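Local structure of type 2A phosphatase-associated protein 42 (Saccharomyces cerevisiae, 2V0P) at residues A[154-157]-A[158-162]. The protein inhibits the PP2A-like phosphatase SIT4 and associates with PP2A catalytic subunits in TOR signalling, and is represented here by its N-terminal, TPR-like domain. Numbering follows the deposited sequence.
Sequences KDLS and GAQLK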
ATOM      1  N   LYS A 154      -5.861  13.030   6.464  1.00 36.72           N
ATOM      2  CA  LYS A 154      -6.748  13.749   7.360  1.00 37.37           C
ATOM      3  C   LYS A 154      -8.177  13.519   6.878  1.00 36.42           C
ATOM      4  O   LYS A 154      -9.121  13.842   7.573  1.00 36.49           O
ATOM      5  CB  LYS A 154      -6.454  15.238   7.223  1.00 36.61           C
ATOM      6  CG  LYS A 154      -6.396  16.046   8.469  1.00 38.68           C
ATOM      7  CD  LYS A 154      -5.994  17.466   8.086  1.00 40.90           C
ATOM      8  CE  LYS A 154      -4.799  17.471   7.124  1.00 41.91           C
ATOM      9  NZ  LYS A 154      -4.331  18.858   6.809  1.00 43.70           N
ATOM     10  N   ASP A 155      -8.307  12.946   5.681  1.00 36.16           N
ATOM     11  CA  ASP A 155      -9.587  12.840   4.990  1.00 34.87           C
ATOM     12  C   ASP A 155     -10.450  11.749   5.609  1.00 33.73           C
ATOM     13  O   ASP A 155     -10.576  10.653   5.074  1.00 34.61           O
ATOM     14  CB  ASP A 155      -9.368  12.618   3.493  1.00 35.20           C
ATOM     15  CG  ASP A 155     -10.652  12.717   2.677  1.00 36.09           C
ATOM     16  OD1 ASP A 155     -10.589  12.461   1.452  1.00 33.91           O
ATOM     17  OD2 ASP A 155     -11.716  13.058   3.242  1.00 38.79           O
ATOM     18  N   LEU A 156     -11.045  12.083   6.751  1.00 32.87           N
ATOM     19  CA  LEU A 156     -11.929  11.180   7.450  1.00 31.75           C
ATOM     20  C   LEU A 156     -13.121  10.763   6.593  1.00 30.90           C
ATOM     21  O   LEU A 156     -13.455   9.601   6.605  1.00 29.56           O
ATOM     22  CB  LEU A 156     -12.400  11.755   8.780  1.00 32.63           C
ATOM     23  CG  LEU A 156     -13.236  10.859   9.701  1.00 32.65           C
ATOM     24  CD1 LEU A 156     -12.507   9.557  10.014  1.00 34.24           C
ATOM     25  CD2 LEU A 156     -13.587  11.616  10.981  1.00 31.98           C
ATOM     26  N   SER A 157     -13.735  11.692   5.864  1.00 29.94           N
ATOM     27  CA  SER A 157     -14.934  11.355   5.095  1.00 32.12           C
ATOM     28  C   SER A 157     -14.573  10.394   3.979  1.00 31.08           C
ATOM     29  O   SER A 157     -15.150   9.333   3.867  1.00 33.38           O
ATOM     30  CB  SER A 157     -15.643  12.612   4.585  1.00 32.12           C
ATOM     31  OG  SER A 157     -14.711  13.624   4.251  1.00 35.41           O
ATOM     32  N   GLY A 158     -13.569  10.760   3.191  1.00 31.20           N
ATOM     33  CA  GLY A 158     -12.926   9.871   2.232  1.00 31.48           C
ATOM     34  C   GLY A 158     -12.618   8.482   2.760  1.00 30.04           C
ATOM     35  O   GLY A 158     -12.900   7.536   2.127  1.00 32.65           O
ATOM     36  N   ALA A 159     -12.018   8.374   3.934  1.00 31.06           N
ATOM     37  CA  ALA A 159     -11.719   7.069   4.500  1.00 28.82           C
ATOM     38  C   ALA A 159     -13.007   6.326   4.881  1.00 28.88           C
ATOM     39  O   ALA A 159     -13.087   5.122   4.723  1.00 27.83           O
ATOM     40  CB  ALA A 159     -10.839   7.220   5.698  1.00 28.54           C
ATOM     41  N   GLN A 160     -13.999   7.060   5.401  1.00 28.76           N
ATOM     42  CA  GLN A 160     -15.279   6.445   5.794  1.00 29.62           C
ATOM     43  C   GLN A 160     -16.074   5.980   4.587  1.00 28.74           C
ATOM     44  O   GLN A 160     -16.748   4.968   4.641  1.00 27.40           O
ATOM     45  CB  GLN A 160     -16.121   7.393   6.649  1.00 28.91           C
ATOM     46  CG  GLN A 160     -15.570   7.687   8.068  1.00 31.01           C
ATOM     47  CD  GLN A 160     -16.311   8.803   8.758  1.00 31.28           C
ATOM     48  OE1 GLN A 160     -16.947   9.638   8.108  1.00 34.16           O
ATOM     49  NE2 GLN A 160     -16.244   8.834  10.094  1.00 33.50           N
ATOM     50  N   LEU A 161     -15.996   6.730   3.501  1.00 29.86           N
ATOM     51  CA  LEU A 161     -16.592   6.320   2.241  1.00 31.45           C
ATOM     52  C   LEU A 161     -15.958   5.042   1.647  1.00 31.02           C
ATOM     53  O   LEU A 161     -16.659   4.109   1.229  1.00 31.77           O
ATOM     54  CB  LEU A 161     -16.552   7.486   1.254  1.00 32.38           C
ATOM     55  CG  LEU A 161     -17.338   7.404  -0.066  1.00 35.43           C
ATOM     56  CD1 LEU A 161     -18.596   6.534   0.015  1.00 36.96           C
ATOM     57  CD2 LEU A 161     -17.706   8.826  -0.434  1.00 38.50           C
ATOM     58  N   LYS A 162     -14.630   4.988   1.630  1.00 31.55           N
ATOM     59  CA  LYS A 162     -13.910   3.781   1.298  1.00 29.34           C
ATOM     60  C   LYS A 162     -14.295   2.577   2.149  1.00 29.10           C
ATOM     61  O   LYS A 162     -14.571   1.501   1.606  1.00 30.57           O
ATOM     62  CB  LYS A 162     -12.389   4.021   1.337  1.00 31.55           C
ATOM     63  CG  LYS A 162     -11.584   2.760   1.083  1.00 31.27           C
ATOM     64  CD  LYS A 162     -11.312   2.604  -0.372  1.00 37.96           C
ATOM     65  CE  LYS A 162     -10.109   1.730  -0.606  1.00 41.40           C
ATOM     66  NZ  LYS A 162      -8.867   2.550  -0.421  1.00 44.54           N
TER
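Asp-155 is the N-cap of helix 156-186, its OD2 accepting the N-H of Gly-158, the third helical residue, at 3.0 Å. The amide reaches OD2 from above the carboxylate plane, 61° out of it, while Ser-157 OG donates to the same oxygen nearly along its C-O bond, at 3.2 Å. Two donors from different directions thus hold the carboxylate. With CG anti to the backbone N (chi1 -171°), the acid is carried to the Gly-158 amide, and its other oxygen, OD1, takes the amide of Lys-151 in the preceding loop. Aspartate suits this place because its short acid reaches a first-turn amide that lacks an earlier carbonyl partner, and its negative charge probably interacts favourably with the helix dipole. Having no side chain, Gly-158 lets its CA come to 3.6 Å from OD1. In Ser-157 the hydroxyl sits between the backbone N and the carbonyl carbon (chi1 35°), near the helix start, where OG can donate to OD2.

The regular helical ladder starts alongside: Ala-159 N donates to Asp-155 O at 2.9 Å, followed by Gln-160 N to Leu-156 O and Leu-161 N to Ser-157 O. On another face, Leu-156 and Gln-160, one turn apart, lean obliquely across each other. The glutamine's aliphatic stem passes Leu-156 O, and its amide turns a face to the leucine branch, NE2 3.6 Å from Leu-156 CG, so one residue offers both apolar and polar surface. Small, buried Ala-159 fits close beside Phe-170 of the second subunit, on which Leu-156 and Gln-160 also pack, against Gln-171 and Ile-167 respectively. The cap lies where the loop after helix 143-146 enters the long helix 156-186, whose first turns rest against the neighbouring copy.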